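Long-range contact in putative oxidoreductase molybdopterin-binding subunit (Sulfolobus tokodaii, PDB 4ZOH), which is probably the molybdenum-bearing subunit of an aldehyde or xanthine oxidoreductase-like enzyme and binds a pterin cytosine dinucleotide cofactor: residues A[293-307]-A[329-343]. Residues are numbered along the deposited sequence; the frame is centred on the assembly and turned at random.
Sequences DESGNVKSTVRMLPG and QSYRGAGRPEGIYFI. With MCN (pterin cytosine dinucleotide), chain D.
Asp-293 holds Ser-330 with both carboxylate oxygens. Ser-330 OG donates to the syn side of Asp-293 OD1 at 2.7 Å. Ser-330 N reaches Asp-293 OD2, also at 2.7 Å, from above the carboxylate plane. The carboxylate points this way because CG stands anti to the backbone N (chi1 -179°). Asn-297 ND2 adds a nearly straight bond, within its own amide plane, to Ser-330 OG. Its other N-H goes to Glu-294 OE1, which fixes the amide's rotation. With an alanine in place of Asp-293, Ser-330 N would probably lose its acceptor here, and the hydroxyl would keep only the Asn-297 bond of the two described.

Packing is tight at the glycines. Helices 293-304 and 336-343 run in the same direction, 24° apart, their axes 7.2 Å from each other. Gly-335 CA lies 3.4 Å from Asn-297 O, and Gly-339 CA lies 3.5 Å from Thr-301 O. A CB at either glycine would strike those carbonyls. Farther along, Leu-305 CD2 packs on Phe-342 CB at 3.5 Å, and Ile-343 covers Leu-305 O. On the buried face against the sheet, Glu-294 and Glu-338 share Lys-258, which probably eases the closeness of their like charges.

The looser side, at Asp-293, Ser-300 and Ala-334, is wetter. Water 3 joins Ser-300 OG and Arg-336 NH2, while Arg-336 makes salt bridges to Glu-413 and Glu-672. Water 1 links Asp-293 OD2 to Gln-329 NE2.

Glycines four residues apart, Gly-335 at the N-cap and Gly-339 within the helix, let two helices of the molybdopterin-binding domain pack backbone to backbone. The loop leading into helix 336-343 carries Arg-332, whose guanidinium lies with one face toward the pterin, so this loop, held by Asp-293 and Asn-297, borders the cofactor site.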
loop_
_atom_site.group_PDB
_atom_site.type_symbol
_atom_site.label_atom_id
_atom_site.label_comp_id
_atom_site.label_asym_id
_atom_site.label_seq_id
_atom_site.Cartn_x
_atom_site.Cartn_y
_atom_site.Cartn_z
ATOM N N ASP A 293 -23.604 6.003 -22.493
ATOM C CA ASP A 293 -22.457 6.894 -22.818
ATOM C C ASP A 293 -22.524 7.252 -24.294
ATOM O O ASP A 293 -22.698 8.408 -24.646
ATOM C CB ASP A 293 -21.158 6.090 -22.551
ATOM C CG ASP A 293 -19.876 6.896 -22.824
ATOM O OD1 ASP A 293 -19.956 8.140 -22.812
ATOM O OD2 ASP A 293 -18.825 6.245 -23.042
ATOM N N GLU A 294 -22.475 6.231 -25.136
ATOM C CA GLU A 294 -22.476 6.399 -26.565
ATOM C C GLU A 294 -23.751 6.964 -27.186
ATOM O O GLU A 294 -23.682 7.762 -28.137
ATOM C CB GLU A 294 -22.121 5.126 -27.296
ATOM C CG GLU A 294 -22.004 5.395 -28.792
ATOM C CD GLU A 294 -20.886 6.399 -29.188
ATOM O OE1 GLU A 294 -20.130 6.890 -28.322
ATOM O OE2 GLU A 294 -20.800 6.699 -30.377
ATOM N N SER A 295 -24.915 6.548 -26.681
ATOM C CA SER A 295 -26.138 7.141 -27.175
ATOM C C SER A 295 -26.206 8.689 -26.952
ATOM O O SER A 295 -26.722 9.409 -27.819
ATOM C CB SER A 295 -27.362 6.415 -26.578
ATOM O OG SER A 295 -28.491 7.263 -26.485
ATOM N N GLY A 296 -25.748 9.198 -25.804
ATOM C CA GLY A 296 -25.653 10.670 -25.639
ATOM C C GLY A 296 -24.749 11.285 -26.737
ATOM O O GLY A 296 -25.002 12.413 -27.231
ATOM N N ASN A 297 -23.702 10.537 -27.094
ATOM C CA ASN A 297 -22.736 10.939 -28.166
ATOM C C ASN A 297 -23.373 10.994 -29.585
ATOM O O ASN A 297 -23.023 11.874 -30.395
ATOM C CB ASN A 297 -21.524 9.988 -28.176
ATOM C CG ASN A 297 -20.687 10.122 -26.919
ATOM O OD1 ASN A 297 -20.894 11.020 -26.133
ATOM N ND2 ASN A 297 -19.716 9.267 -26.757
ATOM N N VAL A 298 -24.327 10.073 -29.846
ATOM C CA VAL A 298 -25.086 10.098 -31.109
ATOM C C VAL A 298 -25.783 11.427 -31.345
ATOM O O VAL A 298 -25.751 12.001 -32.469
ATOM C CB VAL A 298 -26.047 8.868 -31.235
ATOM C CG1 VAL A 298 -26.931 9.014 -32.468
ATOM C CG2 VAL A 298 -25.234 7.570 -31.296
ATOM N N LYS A 299 -26.358 11.923 -30.292
ATOM C CA LYS A 299 -26.997 13.180 -30.272
ATOM C C LYS A 299 -26.037 14.332 -30.533
ATOM O O LYS A 299 -26.403 15.262 -31.267
ATOM C CB LYS A 299 -27.712 13.366 -28.957
ATOM C CG LYS A 299 -28.810 12.290 -28.830
ATOM C CD LYS A 299 -29.545 12.472 -27.525
ATOM C CE LYS A 299 -30.324 11.236 -27.149
ATOM N NZ LYS A 299 -31.094 11.735 -25.963
ATOM N N SER A 300 -24.817 14.222 -29.981
ATOM C CA SER A 300 -23.781 15.246 -30.209
ATOM C C SER A 300 -23.435 15.298 -31.689
ATOM O O SER A 300 -23.372 16.402 -32.256
ATOM C CB SER A 300 -22.542 14.903 -29.379
ATOM O OG SER A 300 -22.866 15.106 -28.038
ATOM N N THR A 301 -23.292 14.116 -32.320
ATOM C CA THR A 301 -23.006 14.062 -33.724
ATOM C C THR A 301 -24.083 14.802 -34.569
ATOM O O THR A 301 -23.736 15.690 -35.388
ATOM C CB THR A 301 -22.966 12.635 -34.193
ATOM O OG1 THR A 301 -22.001 11.917 -33.429
ATOM C CG2 THR A 301 -22.654 12.545 -35.699
ATOM N N VAL A 302 -25.373 14.472 -34.349
ATOM C CA VAL A 302 -26.456 15.125 -35.109
ATOM C C VAL A 302 -26.459 16.606 -34.804
ATOM O O VAL A 302 -26.484 17.427 -35.715
ATOM C CB VAL A 302 -27.904 14.562 -34.870
ATOM C CG1 VAL A 302 -28.857 15.088 -35.977
ATOM C CG2 VAL A 302 -27.922 13.055 -34.942
ATOM N N ARG A 303 -26.406 16.973 -33.542
ATOM C CA ARG A 303 -26.623 18.359 -33.252
ATOM C C ARG A 303 -25.492 19.282 -33.773
ATOM O O ARG A 303 -25.653 20.495 -33.800
ATOM C CB ARG A 303 -26.955 18.572 -31.783
ATOM C CG ARG A 303 -25.789 18.540 -30.805
ATOM C CD ARG A 303 -26.346 18.030 -29.451
ATOM N NE ARG A 303 -27.084 19.130 -28.852
ATOM C CZ ARG A 303 -26.638 19.944 -27.904
ATOM N NH1 ARG A 303 -25.437 19.759 -27.329
ATOM N NH2 ARG A 303 -27.428 20.928 -27.485
ATOM N N MET A 304 -24.356 18.713 -34.172
ATOM C CA MET A 304 -23.214 19.556 -34.579
ATOM C C MET A 304 -23.040 19.599 -36.088
ATOM O O MET A 304 -22.214 20.375 -36.563
ATOM C CB MET A 304 -21.862 19.130 -33.923
ATOM C CG MET A 304 -21.904 19.164 -32.407
ATOM S SD MET A 304 -22.219 20.753 -31.661
ATOM C CE MET A 304 -20.735 21.551 -32.257
ATOM N N LEU A 305 -23.749 18.733 -36.812
ATOM C CA LEU A 305 -23.889 18.793 -38.292
ATOM C C LEU A 305 -24.073 20.183 -38.940
ATOM O O LEU A 305 -23.606 20.376 -40.020
ATOM C CB LEU A 305 -25.063 17.931 -38.754
ATOM C CG LEU A 305 -24.802 16.430 -38.826
ATOM C CD1 LEU A 305 -26.065 15.652 -39.200
ATOM C CD2 LEU A 305 -23.702 16.106 -39.794
ATOM N N PRO A 306 -24.765 21.145 -38.298
ATOM C CA PRO A 306 -24.762 22.418 -39.029
ATOM C C PRO A 306 -23.409 23.179 -38.983
ATOM O O PRO A 306 -23.216 24.168 -39.723
ATOM C CB PRO A 306 -25.861 23.244 -38.315
ATOM C CG PRO A 306 -26.681 22.267 -37.514
ATOM C CD PRO A 306 -25.634 21.234 -37.105
ATOM N N GLY A 307 -22.506 22.770 -38.085
ATOM C CA GLY A 307 -21.196 23.367 -38.000
ATOM C C GLY A 307 -21.265 24.874 -37.766
ATOM O O GLY A 307 -22.104 25.377 -37.012
ATOM N N GLN A 329 -18.163 3.205 -26.894
ATOM C CA GLN A 329 -18.058 4.186 -25.789
ATOM C C GLN A 329 -17.525 5.510 -26.278
ATOM O O GLN A 329 -16.988 5.606 -27.345
ATOM C CB GLN A 329 -16.958 3.773 -24.787
ATOM C CG GLN A 329 -16.934 2.368 -24.334
ATOM C CD GLN A 329 -15.688 2.080 -23.480
ATOM O OE1 GLN A 329 -14.916 1.151 -23.777
ATOM N NE2 GLN A 329 -15.481 2.884 -22.469
ATOM N N SER A 330 -17.535 6.494 -25.404
ATOM C CA SER A 330 -16.908 7.786 -25.677
ATOM C C SER A 330 -15.465 7.506 -26.098
ATOM O O SER A 330 -14.730 6.721 -25.457
ATOM C CB SER A 330 -16.860 8.624 -24.443
ATOM O OG SER A 330 -18.030 9.375 -24.295
ATOM N N TYR A 331 -15.072 8.157 -27.191
ATOM C CA TYR A 331 -13.656 8.382 -27.519
ATOM C C TYR A 331 -13.486 9.868 -27.843
ATOM O O TYR A 331 -14.357 10.467 -28.544
ATOM C CB TYR A 331 -13.224 7.561 -28.680
ATOM C CG TYR A 331 -11.827 7.839 -29.208
ATOM C CD1 TYR A 331 -10.698 7.731 -28.348
ATOM C CD2 TYR A 331 -11.619 8.202 -30.512
ATOM C CE1 TYR A 331 -9.402 7.886 -28.816
ATOM C CE2 TYR A 331 -10.340 8.391 -31.001
ATOM C CZ TYR A 331 -9.221 8.227 -30.144
ATOM O OH TYR A 331 -7.931 8.411 -30.590
ATOM N N ARG A 332 -12.389 10.445 -27.316
ATOM C CA ARG A 332 -11.984 11.820 -27.525
ATOM C C ARG A 332 -12.813 12.633 -28.522
ATOM O O ARG A 332 -12.698 12.441 -29.721
ATOM C CB ARG A 332 -10.471 11.887 -27.865
ATOM C CG ARG A 332 -9.939 13.331 -27.638
ATOM C CD ARG A 332 -8.438 13.406 -27.911
ATOM N NE ARG A 332 -7.855 14.671 -27.392
ATOM C CZ ARG A 332 -6.583 14.765 -26.960
ATOM N NH1 ARG A 332 -5.819 13.678 -26.993
ATOM N NH2 ARG A 332 -6.107 15.908 -26.437
ATOM N N GLY A 333 -13.665 13.496 -27.993
ATOM C CA GLY A 333 -14.668 14.239 -28.751
ATOM C C GLY A 333 -16.116 13.705 -28.627
ATOM O O GLY A 333 -17.040 14.475 -28.716
ATOM N N ALA A 334 -16.279 12.397 -28.482
ATOM C CA ALA A 334 -17.528 11.780 -28.011
ATOM C C ALA A 334 -18.752 12.251 -28.862
ATOM O O ALA A 334 -19.677 12.958 -28.350
ATOM C CB ALA A 334 -17.720 12.130 -26.539
ATOM N N GLY A 335 -18.674 11.967 -30.148
ATOM C CA GLY A 335 -19.741 12.338 -31.099
ATOM C C GLY A 335 -19.479 13.631 -31.894
ATOM O O GLY A 335 -19.955 13.793 -33.027
ATOM N N ARG A 336 -18.789 14.591 -31.288
ATOM C CA ARG A 336 -18.538 15.868 -31.996
ATOM C C ARG A 336 -17.602 15.749 -33.209
ATOM O O ARG A 336 -17.874 16.399 -34.238
ATOM C CB ARG A 336 -18.125 16.963 -31.052
ATOM C CG ARG A 336 -19.257 17.467 -30.196
ATOM C CD ARG A 336 -19.230 16.911 -28.786
ATOM N NE ARG A 336 -18.080 17.434 -28.090
ATOM C CZ ARG A 336 -17.605 16.986 -26.917
ATOM N NH1 ARG A 336 -16.510 17.560 -26.382
ATOM N NH2 ARG A 336 -18.206 15.969 -26.289
ATOM N N PRO A 337 -16.554 14.863 -33.140
ATOM C CA PRO A 337 -15.699 14.681 -34.302
ATOM C C PRO A 337 -16.491 14.178 -35.527
ATOM O O PRO A 337 -16.243 14.637 -36.687
ATOM C CB PRO A 337 -14.719 13.592 -33.863
ATOM C CG PRO A 337 -14.638 13.764 -32.414
ATOM C CD PRO A 337 -15.977 14.185 -31.946
ATOM N N GLU A 338 -17.351 13.187 -35.306
ATOM C CA GLU A 338 -18.137 12.632 -36.417
ATOM C C GLU A 338 -18.992 13.719 -37.101
ATOM O O GLU A 338 -18.963 13.862 -38.304
ATOM C CB GLU A 338 -18.996 11.479 -35.930
ATOM C CG GLU A 338 -18.194 10.327 -35.325
ATOM C CD GLU A 338 -18.002 10.464 -33.807
ATOM O OE1 GLU A 338 -17.403 11.476 -33.336
ATOM O OE2 GLU A 338 -18.429 9.528 -33.054
ATOM N N GLY A 339 -19.711 14.480 -36.314
ATOM C CA GLY A 339 -20.590 15.556 -36.808
ATOM C C GLY A 339 -19.841 16.673 -37.577
ATOM O O GLY A 339 -20.259 17.011 -38.674
ATOM N N ILE A 340 -18.809 17.297 -36.965
ATOM C CA ILE A 340 -17.887 18.218 -37.673
ATOM C C ILE A 340 -17.239 17.547 -38.918
ATOM O O ILE A 340 -17.210 18.144 -39.983
ATOM C CB ILE A 340 -16.844 18.851 -36.713
ATOM C CG1 ILE A 340 -17.519 19.643 -35.604
ATOM C CG2 ILE A 340 -15.738 19.664 -37.464
ATOM C CD1 ILE A 340 -18.515 20.686 -36.136
ATOM N N TYR A 341 -16.789 16.294 -38.818
ATOM C CA TYR A 341 -16.236 15.599 -39.957
ATOM C C TYR A 341 -17.263 15.552 -41.116
ATOM O O TYR A 341 -16.906 15.830 -42.288
ATOM C CB TYR A 341 -15.840 14.190 -39.570
ATOM C CG TYR A 341 -15.626 13.179 -40.706
ATOM C CD1 TYR A 341 -14.441 13.126 -41.419
ATOM C CD2 TYR A 341 -16.622 12.213 -41.028
ATOM C CE1 TYR A 341 -14.242 12.177 -42.453
ATOM C CE2 TYR A 341 -16.428 11.273 -42.044
ATOM C CZ TYR A 341 -15.238 11.242 -42.762
ATOM O OH TYR A 341 -15.021 10.231 -43.784
ATOM N N PHE A 342 -18.519 15.159 -40.784
ATOM C CA PHE A 342 -19.573 15.148 -41.766
ATOM C C PHE A 342 -19.788 16.498 -42.455
ATOM O O PHE A 342 -19.699 16.523 -43.687
ATOM C CB PHE A 342 -20.875 14.517 -41.207
ATOM C CG PHE A 342 -20.748 13.002 -40.917
ATOM C CD1 PHE A 342 -20.150 12.167 -41.801
ATOM C CD2 PHE A 342 -21.233 12.468 -39.737
ATOM C CE1 PHE A 342 -20.050 10.793 -41.548
ATOM C CE2 PHE A 342 -21.156 11.114 -39.476
ATOM C CZ PHE A 342 -20.539 10.274 -40.355
ATOM N N ILE A 343 -20.030 17.592 -41.717
ATOM C CA ILE A 343 -20.260 18.859 -42.357
ATOM C C ILE A 343 -19.005 19.358 -43.140
ATOM O O ILE A 343 -19.145 19.891 -44.244
ATOM C CB ILE A 343 -20.843 19.955 -41.418
ATOM C CG1 ILE A 343 -21.344 21.170 -42.238
ATOM C CG2 ILE A 343 -19.887 20.395 -40.283
ATOM C CD1 ILE A 343 -22.403 20.819 -43.293
HETATM N N1 MCN D . -6.434 24.621 -20.986
HETATM C C2 MCN D . -6.116 25.954 -20.784
HETATM N N3 MCN D . -6.951 26.958 -21.197
HETATM C C4 MCN D . -8.132 26.609 -21.841
HETATM C C5 MCN D . -8.464 25.271 -22.054
HETATM C C6 MCN D . -7.619 24.258 -21.601
HETATM O O2 MCN D . -5.080 26.315 -20.217
HETATM N N4 MCN D . -8.923 27.585 -22.231
HETATM C "C1'" MCN D . -5.490 23.618 -20.487
HETATM C C2D MCN D . -5.891 23.201 -19.070
HETATM O "O2'" MCN D . -5.237 23.936 -18.079
HETATM C "C3'" MCN D . -5.372 21.790 -18.987
HETATM C C4D MCN D . -5.831 21.297 -20.296
HETATM O O4D MCN D . -5.576 22.429 -21.236
HETATM O "O3'" MCN D . -3.991 21.712 -18.903
HETATM C "C5'" MCN D . -7.261 21.082 -19.838
HETATM O "O5'" MCN D . -8.073 20.905 -20.849
HETATM P PA MCN D . -9.691 20.938 -20.701
HETATM O O1A MCN D . -10.287 21.495 -19.505
HETATM O O2A MCN D . -9.988 21.501 -22.063
HETATM O O3A MCN D . -9.895 19.271 -20.864
HETATM P PB MCN D . -9.807 18.282 -19.592
HETATM O O1B MCN D . -11.196 18.206 -18.980
HETATM O O2B MCN D . -8.724 18.552 -18.642
HETATM O O3B MCN D . -9.441 16.995 -20.333
HETATM C C10 MCN D . -10.419 16.058 -20.862
HETATM C "C9'" MCN D . -10.097 15.705 -22.293
HETATM C "C8'" MCN D . -10.864 14.594 -22.784
HETATM S "S8'" MCN D . -12.619 14.630 -22.697
HETATM C "C7'" MCN D . -10.293 13.544 -23.438
HETATM S "S7'" MCN D . -11.237 12.227 -24.183
HETATM C "C6'" MCN D . -8.869 13.481 -23.702
HETATM C C7 MCN D . -8.227 14.901 -23.558
HETATM O "O9'" MCN D . -8.698 15.441 -22.340
HETATM N "N5'" MCN D . -8.177 12.467 -22.908
HETATM C C4A MCN D . -6.826 12.573 -22.521
HETATM N "N8'" MCN D . -6.737 14.789 -23.498
HETATM C C4B MCN D . -6.111 13.756 -22.864
HETATM N "N1'" MCN D . -4.817 13.912 -22.576
HETATM C "C2'" MCN D . -4.185 12.953 -21.904
HETATM N "N2'" MCN D . -2.914 13.145 -21.616
HETATM N "N3'" MCN D . -4.819 11.726 -21.519
HETATM C "C4'" MCN D . -6.177 11.508 -21.848
HETATM O "O4'" MCN D . -6.743 10.423 -21.527
HETATM O O HOH W 1 -16.553 5.203 -21.590
HETATM O O HOH W 2 -17.561 7.225 -29.637
HETATM O O HOH W 3 -20.712 14.298 -26.587
#